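Local coordinates for cell death abnormality protein 2 (Caenorhabditis elegans, PDB 3QWX) that acts as a Crk-family SH2/SH3 signalling adaptor required for the engulfment of cell corpses and for cell migration, at residues 11-21 with 38-49; 63-71 with 79-87. All blocks are in the same frame, centred on the assembly; numbering follows the deposited sequence.

Contact 1. Residues 11-21 with 38-49; sequences WRSFYFPGMSR and FLMRDSSRPGEY. With SO4 (sulfate ion), chain B.
F38 turns the edge of its ring onto one face of F14, the planes 79° apart and CE2 3.4 Å from F14 CE1, while W11 CA lies over the opposite face of F14. L39 meets M19 tip to tip, CD2 against SD, and the ring of F16 lies across its CB. M40 makes the parallel pairing with Y15: its N donates to F14 O (2.9 Å, nearly straight) and its O accepts from F16 N. Its side chain, bent at chi3, brings SD and CE obliquely against the W11 ring in a Met-aromatic contact. R41 runs extended from CG to NE past R21, whose CA sits over the centre of the guanidinium. That group gives the sulfate two almost straight bonds, NH1 to O1 (2.9 Å) and NH2 to O3 (3.1 Å), and NE is hydrogen-bonded to T52 OG1. R21 NH1 also donates to O3. D42 OD1 lies at the edge of the Y15 ring, so close to OH that the length of this hydrogen bond is doubtful, and a water accepts from D42 N and can donate to F16 O and M19 O. S43 OG donates to sulfate O4 (2.7 Å), S44 N to O1 and O4, and S44 OG to O2; S43 OG also accepts from R45 N in an ST turn. Y49 sets its edge, offset, toward the Y15 face (82°) and offers its own face to the W11 edge. Two arginines and the S43-S44 loop gripping a sulfate are characteristic of the phosphotyrosine pocket of an SH2 domain, where the ion probably mimics the phosphate.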
loop_
_atom_site.group_PDB
_atom_site.type_symbol
_atom_site.label_atom_id
_atom_site.label_comp_id
_atom_site.label_asym_id
_atom_site.label_seq_id
_atom_site.Cartn_x
_atom_site.Cartn_y
_atom_site.Cartn_z
ATOM N N TRP A 11 4.334 -6.208 -2.293
ATOM C CA TRP A 11 3.123 -5.657 -1.687
ATOM C C TRP A 11 3.364 -4.475 -0.743
ATOM O O TRP A 11 2.453 -3.682 -0.487
ATOM C CB TRP A 11 2.333 -6.752 -0.971
ATOM C CG TRP A 11 3.019 -7.342 0.224
ATOM C CD1 TRP A 11 3.755 -8.491 0.261
ATOM C CD2 TRP A 11 3.019 -6.822 1.562
ATOM N NE1 TRP A 11 4.209 -8.723 1.536
ATOM C CE2 TRP A 11 3.779 -7.708 2.352
ATOM C CE3 TRP A 11 2.456 -5.691 2.167
ATOM C CZ2 TRP A 11 3.993 -7.494 3.721
ATOM C CZ3 TRP A 11 2.668 -5.484 3.527
ATOM C CH2 TRP A 11 3.428 -6.380 4.286
ATOM N N ARG A 12 4.581 -4.361 -0.221
ATOM C CA ARG A 12 4.913 -3.257 0.679
ATOM C C ARG A 12 4.866 -1.914 -0.056
ATOM O O ARG A 12 4.735 -0.857 0.565
ATOM C CB ARG A 12 6.260 -3.500 1.372
ATOM C CG ARG A 12 6.194 -4.608 2.441
ATOM C CD ARG A 12 7.574 -4.958 2.973
ATOM N NE ARG A 12 7.550 -5.949 4.053
ATOM C CZ ARG A 12 7.492 -7.267 3.875
ATOM N NH1 ARG A 12 7.417 -7.782 2.649
ATOM N NH2 ARG A 12 7.487 -8.079 4.927
ATOM N N SER A 13 4.929 -1.968 -1.383
ATOM C CA SER A 13 4.766 -0.777 -2.215
ATOM C C SER A 13 3.293 -0.420 -2.471
ATOM O O SER A 13 2.998 0.657 -2.989
ATOM C CB SER A 13 5.512 -0.933 -3.539
ATOM O OG SER A 13 6.889 -1.198 -3.316
ATOM N N PHE A 14 2.364 -1.315 -2.139
ATOM C CA PHE A 14 0.956 -0.893 -2.110
ATOM C C PHE A 14 0.329 -0.957 -0.713
ATOM O O PHE A 14 -0.888 -1.125 -0.554
ATOM C CB PHE A 14 0.094 -1.537 -3.198
ATOM C CG PHE A 14 0.307 -3.012 -3.389
ATOM C CD1 PHE A 14 -0.269 -3.928 -2.526
ATOM C CD2 PHE A 14 1.028 -3.480 -4.480
ATOM C CE1 PHE A 14 -0.102 -5.305 -2.731
ATOM C CE2 PHE A 14 1.199 -4.848 -4.697
ATOM C CZ PHE A 14 0.639 -5.757 -3.815
ATOM N N TYR A 15 1.196 -0.782 0.285
ATOM C CA TYR A 15 0.837 -0.802 1.698
ATOM C C TYR A 15 0.855 0.638 2.237
ATOM O O TYR A 15 1.803 1.384 1.988
ATOM C CB TYR A 15 1.824 -1.706 2.448
ATOM C CG TYR A 15 1.806 -1.593 3.953
ATOM C CD1 TYR A 15 0.649 -1.810 4.676
ATOM C CD2 TYR A 15 2.965 -1.290 4.651
ATOM C CE1 TYR A 15 0.640 -1.704 6.056
ATOM C CE2 TYR A 15 2.971 -1.191 6.027
ATOM C CZ TYR A 15 1.807 -1.399 6.726
ATOM O OH TYR A 15 1.817 -1.293 8.100
ATOM N N PHE A 16 -0.207 1.032 2.937
ATOM C CA PHE A 16 -0.375 2.413 3.373
ATOM C C PHE A 16 -0.498 2.492 4.898
ATOM O O PHE A 16 -1.596 2.566 5.446
ATOM C CB PHE A 16 -1.586 3.056 2.685
ATOM C CG PHE A 16 -1.442 3.179 1.186
ATOM C CD1 PHE A 16 -1.725 2.099 0.349
ATOM C CD2 PHE A 16 -1.019 4.365 0.616
ATOM C CE1 PHE A 16 -1.577 2.208 -1.034
ATOM C CE2 PHE A 16 -0.884 4.486 -0.758
ATOM C CZ PHE A 16 -1.162 3.400 -1.590
ATOM N N PRO A 17 0.653 2.481 5.587
ATOM C CA PRO A 17 0.756 2.459 7.052
ATOM C C PRO A 17 -0.010 3.598 7.747
ATOM O O PRO A 17 -0.542 3.391 8.838
ATOM C CB PRO A 17 2.262 2.595 7.305
ATOM C CG PRO A 17 2.926 2.251 6.016
ATOM C CD PRO A 17 1.966 2.612 4.930
ATOM N N GLY A 18 -0.085 4.773 7.135
ATOM C CA GLY A 18 -0.788 5.880 7.773
ATOM C C GLY A 18 -2.305 5.902 7.637
ATOM O O GLY A 18 -2.997 6.622 8.364
ATOM N N MET A 19 -2.832 5.094 6.722
ATOM C CA MET A 19 -4.231 5.208 6.300
ATOM C C MET A 19 -5.236 4.476 7.193
ATOM O O MET A 19 -5.010 3.330 7.600
ATOM C CB MET A 19 -4.349 4.699 4.864
ATOM C CG MET A 19 -5.617 5.088 4.144
ATOM S SD MET A 19 -5.611 4.339 2.509
ATOM C CE MET A 19 -4.451 5.400 1.645
ATOM N N SER A 20 -6.362 5.134 7.479
ATOM C CA SER A 20 -7.413 4.504 8.264
ATOM C C SER A 20 -8.361 3.736 7.357
ATOM O O SER A 20 -8.336 3.903 6.135
ATOM C CB SER A 20 -8.207 5.552 9.059
ATOM O OG SER A 20 -8.932 6.413 8.197
ATOM N N ARG A 21 -9.203 2.907 7.969
ATOM C CA ARG A 21 -10.277 2.240 7.260
ATOM C C ARG A 21 -11.143 3.262 6.523
ATOM O O ARG A 21 -11.507 3.072 5.363
ATOM C CB ARG A 21 -11.129 1.438 8.239
ATOM C CG ARG A 21 -12.225 0.632 7.570
ATOM C CD ARG A 21 -13.115 -0.085 8.571
ATOM N NE ARG A 21 -14.243 -0.742 7.913
ATOM C CZ ARG A 21 -14.378 -2.063 7.812
ATOM N NH1 ARG A 21 -13.460 -2.860 8.341
ATOM N NH2 ARG A 21 -15.429 -2.587 7.194
ATOM N N PHE A 38 -7.123 -2.087 -5.374
ATOM C CA PHE A 38 -6.978 -2.476 -3.974
ATOM C C PHE A 38 -5.763 -1.829 -3.311
ATOM O O PHE A 38 -4.844 -1.340 -3.982
ATOM C CB PHE A 38 -6.849 -4.006 -3.867
ATOM C CG PHE A 38 -5.547 -4.531 -4.395
ATOM C CD1 PHE A 38 -5.376 -4.765 -5.751
ATOM C CD2 PHE A 38 -4.484 -4.754 -3.543
ATOM C CE1 PHE A 38 -4.173 -5.231 -6.249
ATOM C CE2 PHE A 38 -3.264 -5.219 -4.035
ATOM C CZ PHE A 38 -3.112 -5.451 -5.394
ATOM N N LEU A 39 -5.759 -1.833 -1.985
ATOM C CA LEU A 39 -4.568 -1.468 -1.247
ATOM C C LEU A 39 -4.504 -2.262 0.039
ATOM O O LEU A 39 -5.499 -2.853 0.475
ATOM C CB LEU A 39 -4.539 0.032 -0.958
ATOM C CG LEU A 39 -5.719 0.661 -0.206
ATOM C CD1 LEU A 39 -5.631 0.406 1.299
ATOM C CD2 LEU A 39 -5.732 2.161 -0.488
ATOM N N MET A 40 -3.324 -2.271 0.645
ATOM C CA MET A 40 -3.167 -2.816 1.977
ATOM C C MET A 40 -2.854 -1.699 2.955
ATOM O O MET A 40 -2.360 -0.646 2.570
ATOM C CB MET A 40 -2.074 -3.880 2.008
ATOM C CG MET A 40 -2.574 -5.245 1.520
ATOM S SD MET A 40 -1.240 -6.428 1.574
ATOM C CE MET A 40 -0.965 -6.583 3.337
ATOM N N ARG A 41 -3.172 -1.941 4.217
ATOM C CA ARG A 41 -3.016 -0.943 5.267
ATOM C C ARG A 41 -3.020 -1.669 6.597
ATOM O O ARG A 41 -3.205 -2.886 6.643
ATOM C CB ARG A 41 -4.169 0.061 5.236
ATOM C CG ARG A 41 -5.524 -0.581 5.422
ATOM C CD ARG A 41 -6.674 0.409 5.342
ATOM N NE ARG A 41 -7.945 -0.315 5.393
ATOM C CZ ARG A 41 -8.490 -0.785 6.512
ATOM N NH1 ARG A 41 -7.880 -0.593 7.668
ATOM N NH2 ARG A 41 -9.637 -1.453 6.479
ATOM N N ASP A 42 -2.847 -0.926 7.682
ATOM C CA ASP A 42 -2.968 -1.524 9.007
ATOM C C ASP A 42 -4.423 -1.747 9.419
ATOM O O ASP A 42 -5.298 -0.927 9.141
ATOM C CB ASP A 42 -2.224 -0.672 10.038
ATOM C CG ASP A 42 -0.749 -0.579 9.730
ATOM O OD1 ASP A 42 -0.142 -1.641 9.500
ATOM O OD2 ASP A 42 -0.204 0.539 9.682
ATOM N N SER A 43 -4.680 -2.871 10.076
ATOM C CA SER A 43 -5.976 -3.105 10.694
ATOM C C SER A 43 -6.108 -2.344 12.021
ATOM O O SER A 43 -5.115 -1.926 12.607
ATOM C CB SER A 43 -6.169 -4.605 10.938
ATOM O OG SER A 43 -7.351 -4.862 11.659
ATOM N N SER A 44 -7.337 -2.186 12.497
ATOM C CA SER A 44 -7.567 -1.658 13.840
ATOM C C SER A 44 -7.085 -2.679 14.878
ATOM O O SER A 44 -6.875 -2.352 16.049
ATOM C CB SER A 44 -9.048 -1.319 14.055
ATOM O OG SER A 44 -9.880 -2.470 13.986
ATOM N N ARG A 45 -6.904 -3.918 14.430
ATOM C CA ARG A 45 -6.385 -4.978 15.284
ATOM C C ARG A 45 -4.856 -4.992 15.278
ATOM O O ARG A 45 -4.230 -4.943 14.212
ATOM C CB ARG A 45 -6.934 -6.337 14.839
ATOM C CG ARG A 45 -8.253 -6.683 15.468
ATOM C CD ARG A 45 -9.404 -6.622 14.486
ATOM N NE ARG A 45 -9.974 -7.946 14.225
ATOM C CZ ARG A 45 -10.653 -8.668 15.115
ATOM N NH1 ARG A 45 -10.848 -8.208 16.348
ATOM N NH2 ARG A 45 -11.138 -9.860 14.775
ATOM N N PRO A 46 -4.247 -5.050 16.475
ATOM C CA PRO A 46 -2.789 -5.108 16.590
ATOM C C PRO A 46 -2.197 -6.227 15.735
ATOM O O PRO A 46 -2.702 -7.353 15.758
ATOM C CB PRO A 46 -2.571 -5.417 18.075
ATOM C CG PRO A 46 -3.759 -4.843 18.750
ATOM C CD PRO A 46 -4.908 -5.022 17.792
ATOM N N GLY A 47 -1.146 -5.906 14.988
ATOM C CA GLY A 47 -0.409 -6.893 14.221
ATOM C C GLY A 47 -1.154 -7.546 13.077
ATOM O O GLY A 47 -0.702 -8.565 12.546
ATOM N N GLU A 48 -2.304 -6.995 12.698
ATOM C CA GLU A 48 -3.006 -7.491 11.519
ATOM C C GLU A 48 -2.928 -6.476 10.374
ATOM O O GLU A 48 -2.644 -5.294 10.587
ATOM C CB GLU A 48 -4.468 -7.830 11.833
ATOM C CG GLU A 48 -4.698 -8.698 13.082
ATOM C CD GLU A 48 -4.123 -10.109 12.975
ATOM O OE1 GLU A 48 -3.065 -10.302 12.325
ATOM O OE2 GLU A 48 -4.728 -11.026 13.562
ATOM N N TYR A 49 -3.152 -6.957 9.156
ATOM C CA TYR A 49 -3.275 -6.082 8.004
ATOM C C TYR A 49 -4.705 -6.124 7.521
ATOM O O TYR A 49 -5.447 -7.051 7.815
ATOM C CB TYR A 49 -2.336 -6.500 6.868
ATOM C CG TYR A 49 -0.871 -6.290 7.158
ATOM C CD1 TYR A 49 -0.360 -5.015 7.389
ATOM C CD2 TYR A 49 0.014 -7.360 7.173
ATOM C CE1 TYR A 49 0.981 -4.820 7.644
ATOM C CE2 TYR A 49 1.357 -7.173 7.428
ATOM C CZ TYR A 49 1.839 -5.902 7.668
ATOM O OH TYR A 49 3.181 -5.718 7.913
HETATM S S SO4 B . -10.147 -2.364 10.350
HETATM O O1 SO4 B . -9.020 -1.443 10.220
HETATM O O2 SO4 B . -11.119 -1.792 11.276
HETATM O O3 SO4 B . -10.804 -2.591 9.065
HETATM O O4 SO4 B . -9.654 -3.642 10.841
HETATM O O HOH W 1 -2.833 1.973 7.844
#

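Contact 2. Residues 63-71 with 79-87; sequences CHYLIERGE and AAGVKIANQ
I84 reaches across to the neighbouring strand with its longer branch. From CB, which points to the same side of the sheet as I67 and V82, CG1 lies anti to the carbonyl carbon (chi1 -79°) and packs 3.8 Å from I67 CG1, equally near L66 O. At the tip, CD1 rests 3.6 Å from Y65 CB, while the shorter branch, CG2, comes near CD1 of the Y65 ring. On the same side I67 CG2 meets V82 CG1, and L95 of helix 92-98 packs against I67, V82 and I84. This is the antiparallel pairing by which the C-terminal part of strand 62-69 carries the SH2 sheet on to the short strands 82-84 and 87-89. E68 and K83 form the hydrogen-bonded pair, each N donating to the other's O in the carbonyl plane at 2.8 Å. Their side chains lie side by side on the other side of the sheet, with E68 OE2 4.0 Å from K83 CE; the nearby opposite charges may attract weakly. A water donates to both L66 O and E68 OE2 and accepts from A85 N, which ties the carboxylate to the backbone where the strands part. G70 N donates to G81 O (2.9 Å) from well above the carbonyl plane. A80 CB packs against both R69 CG and G70 O, and a second water joins G81 N to E71 O.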
loop_
_atom_site.group_PDB
_atom_site.type_symbol
_atom_site.label_atom_id
_atom_site.label_comp_id
_atom_site.label_asym_id
_atom_site.label_seq_id
_atom_site.Cartn_x
_atom_site.Cartn_y
_atom_site.Cartn_z
ATOM N N CYS A 63 -15.033 -3.166 -0.111
ATOM C CA CYS A 63 -14.941 -4.194 0.935
ATOM C C CYS A 63 -13.566 -4.224 1.613
ATOM O O CYS A 63 -12.549 -3.921 0.996
ATOM C CB CYS A 63 -15.252 -5.595 0.372
ATOM S SG CYS A 63 -16.722 -5.715 -0.674
ATOM N N HIS A 64 -13.560 -4.607 2.883
ATOM C CA HIS A 64 -12.346 -4.720 3.678
ATOM C C HIS A 64 -12.184 -6.147 4.205
ATOM O O HIS A 64 -13.160 -6.777 4.613
ATOM C CB HIS A 64 -12.422 -3.765 4.871
ATOM C CG HIS A 64 -12.653 -2.336 4.489
ATOM N ND1 HIS A 64 -13.909 -1.828 4.229
ATOM C CD2 HIS A 64 -11.789 -1.305 4.332
ATOM C CE1 HIS A 64 -13.808 -0.545 3.928
ATOM N NE2 HIS A 64 -12.535 -0.203 3.989
ATOM N N TYR A 65 -10.947 -6.636 4.216
ATOM C CA TYR A 65 -10.641 -7.988 4.676
ATOM C C TYR A 65 -9.515 -8.005 5.681
ATOM O O TYR A 65 -8.443 -7.458 5.441
ATOM C CB TYR A 65 -10.260 -8.884 3.497
ATOM C CG TYR A 65 -11.355 -8.927 2.483
ATOM C CD1 TYR A 65 -12.373 -9.871 2.578
ATOM C CD2 TYR A 65 -11.403 -8.000 1.457
ATOM C CE1 TYR A 65 -13.395 -9.899 1.670
ATOM C CE2 TYR A 65 -12.413 -8.013 0.546
ATOM C CZ TYR A 65 -13.410 -8.969 0.652
ATOM O OH TYR A 65 -14.428 -8.978 -0.260
ATOM N N LEU A 66 -9.762 -8.653 6.808
ATOM C CA LEU A 66 -8.744 -8.793 7.827
ATOM C C LEU A 66 -7.804 -9.919 7.396
ATOM O O LEU A 66 -8.242 -11.036 7.125
ATOM C CB LEU A 66 -9.396 -9.136 9.163
ATOM C CG LEU A 66 -8.656 -8.837 10.463
ATOM C CD1 LEU A 66 -9.095 -9.820 11.551
ATOM C CD2 LEU A 66 -7.163 -8.883 10.275
ATOM N N ILE A 67 -6.516 -9.615 7.319
ATOM C CA ILE A 67 -5.516 -10.628 7.013
ATOM C C ILE A 67 -4.875 -11.001 8.346
ATOM O O ILE A 67 -4.081 -10.241 8.910
ATOM C CB ILE A 67 -4.465 -10.107 6.009
ATOM C CG1 ILE A 67 -5.125 -9.752 4.668
ATOM C CG2 ILE A 67 -3.304 -11.117 5.836
ATOM C CD1 ILE A 67 -4.159 -9.226 3.636
ATOM N N GLU A 68 -5.252 -12.164 8.862
ATOM C CA GLU A 68 -4.805 -12.583 10.185
ATOM C C GLU A 68 -3.541 -13.415 10.111
ATOM O O GLU A 68 -3.386 -14.262 9.232
ATOM C CB GLU A 68 -5.896 -13.379 10.887
ATOM C CG GLU A 68 -7.240 -12.704 10.838
ATOM C CD GLU A 68 -8.309 -13.511 11.523
ATOM O OE1 GLU A 68 -8.199 -13.709 12.750
ATOM O OE2 GLU A 68 -9.257 -13.936 10.835
ATOM N N ARG A 69 -2.630 -13.157 11.034
ATOM C CA ARG A 69 -1.406 -13.936 11.121
ATOM C C ARG A 69 -1.628 -15.124 12.046
ATOM O O ARG A 69 -2.210 -14.990 13.141
ATOM C CB ARG A 69 -0.254 -13.077 11.637
ATOM C CG ARG A 69 1.022 -13.875 11.823
ATOM C CD ARG A 69 2.234 -12.991 11.852
ATOM N NE ARG A 69 2.156 -12.004 12.921
ATOM C CZ ARG A 69 3.217 -11.384 13.423
ATOM N NH1 ARG A 69 4.431 -11.676 12.960
ATOM N NH2 ARG A 69 3.066 -10.484 14.388
ATOM N N GLY A 70 -1.157 -16.283 11.606
ATOM C CA GLY A 70 -1.391 -17.508 12.338
ATOM C C GLY A 70 -0.264 -17.787 13.310
ATOM O O GLY A 70 0.523 -16.905 13.639
ATOM N N GLU A 71 -0.190 -19.033 13.756
ATOM C CA GLU A 71 0.810 -19.457 14.722
ATOM C C GLU A 71 2.088 -19.915 14.018
ATOM O O GLU A 71 2.040 -20.741 13.102
ATOM C CB GLU A 71 0.223 -20.591 15.561
ATOM C CG GLU A 71 1.213 -21.340 16.412
ATOM C CD GLU A 71 0.523 -22.333 17.314
ATOM O OE1 GLU A 71 0.669 -23.553 17.086
ATOM O OE2 GLU A 71 -0.188 -21.884 18.233
ATOM N N ALA A 79 8.017 -19.256 9.101
ATOM C CA ALA A 79 7.216 -18.074 9.433
ATOM C C ALA A 79 5.715 -18.378 9.526
ATOM O O ALA A 79 5.188 -19.224 8.795
ATOM C CB ALA A 79 7.475 -16.959 8.419
ATOM N N ALA A 80 5.027 -17.694 10.432
ATOM C CA ALA A 80 3.592 -17.869 10.566
ATOM C C ALA A 80 2.899 -17.661 9.223
ATOM O O ALA A 80 3.270 -16.787 8.435
ATOM C CB ALA A 80 3.018 -16.912 11.614
ATOM N N GLY A 81 1.886 -18.474 8.973
ATOM C CA GLY A 81 1.083 -18.324 7.782
ATOM C C GLY A 81 0.102 -17.192 7.991
ATOM O O GLY A 81 0.160 -16.455 8.978
ATOM N N VAL A 82 -0.829 -17.072 7.065
ATOM C CA VAL A 82 -1.717 -15.935 7.030
ATOM C C VAL A 82 -3.098 -16.421 6.589
ATOM O O VAL A 82 -3.208 -17.423 5.864
ATOM C CB VAL A 82 -1.124 -14.893 6.068
ATOM C CG1 VAL A 82 -2.140 -14.442 5.049
ATOM C CG2 VAL A 82 -0.475 -13.732 6.847
ATOM N N LYS A 83 -4.148 -15.734 7.031
ATOM C CA LYS A 83 -5.513 -16.166 6.726
ATOM C C LYS A 83 -6.437 -15.004 6.359
ATOM O O LYS A 83 -6.363 -13.931 6.963
ATOM C CB LYS A 83 -6.088 -16.929 7.927
ATOM C CG LYS A 83 -7.347 -17.711 7.624
ATOM C CD LYS A 83 -7.794 -18.566 8.815
ATOM C CE LYS A 83 -8.123 -17.713 10.031
ATOM N NZ LYS A 83 -8.625 -18.561 11.155
ATOM N N ILE A 84 -7.278 -15.194 5.343
ATOM C CA ILE A 84 -8.447 -14.322 5.175
ATOM C C ILE A 84 -9.713 -15.137 5.356
ATOM O O ILE A 84 -9.977 -16.068 4.587
ATOM C CB ILE A 84 -8.550 -13.652 3.796
ATOM C CG1 ILE A 84 -7.616 -12.458 3.684
ATOM C CG2 ILE A 84 -9.969 -13.111 3.605
ATOM C CD1 ILE A 84 -7.967 -11.542 2.514
ATOM N N ALA A 85 -10.503 -14.771 6.362
ATOM C CA ALA A 85 -11.669 -15.557 6.738
ATOM C C ALA A 85 -11.211 -16.955 7.124
ATOM O O ALA A 85 -10.490 -17.142 8.108
ATOM C CB ALA A 85 -12.679 -15.623 5.584
ATOM N N ASN A 86 -11.620 -17.936 6.330
ATOM C CA ASN A 86 -11.232 -19.313 6.583
ATOM C C ASN A 86 -10.414 -19.905 5.434
ATOM O O ASN A 86 -10.516 -21.095 5.139
ATOM C CB ASN A 86 -12.472 -20.148 6.861
ATOM C CG ASN A 86 -13.702 -19.573 6.200
ATOM O OD1 ASN A 86 -14.632 -19.128 6.874
ATOM N ND2 ASN A 86 -13.703 -19.553 4.867
ATOM N N GLN A 87 -9.606 -19.068 4.788
ATOM C CA GLN A 87 -8.652 -19.552 3.801
ATOM C C GLN A 87 -7.233 -19.206 4.231
ATOM O O GLN A 87 -6.910 -18.038 4.468
ATOM C CB GLN A 87 -8.943 -18.961 2.428
ATOM C CG GLN A 87 -10.325 -19.279 1.889
ATOM C CD GLN A 87 -10.600 -18.558 0.588
ATOM O OE1 GLN A 87 -9.914 -18.780 -0.409
ATOM N NE2 GLN A 87 -11.599 -17.682 0.593
HETATM O O HOH W 2 -9.917 -12.764 8.293
HETATM O O HOH W 3 1.366 -20.636 10.560
#

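How the contacts relate
Contacts 1 and 2 lie in series along the chain, both within the SH2 domain and on its mixed sheet, with centres about 13 Å apart. Contact 1 belongs to the beta-alpha-beta unit of strand 15-16, helix 21-29 and strand 37-42, its centre about 7 Å from that of the chain; the centre of contact 2 lies about 17 Å out, at the surface. Strand 49-54 lies between strands 37-42 and 62-69, and the two contacts meet directly: Y49 O probably accepts from I67 N at 2.8 Å. Helix 92-98 backs both. Contact 1 supplies the sulfate site, probably the phosphotyrosine pocket; contact 2 extends the same sheet beside it, with H64 and L66 bordering that site.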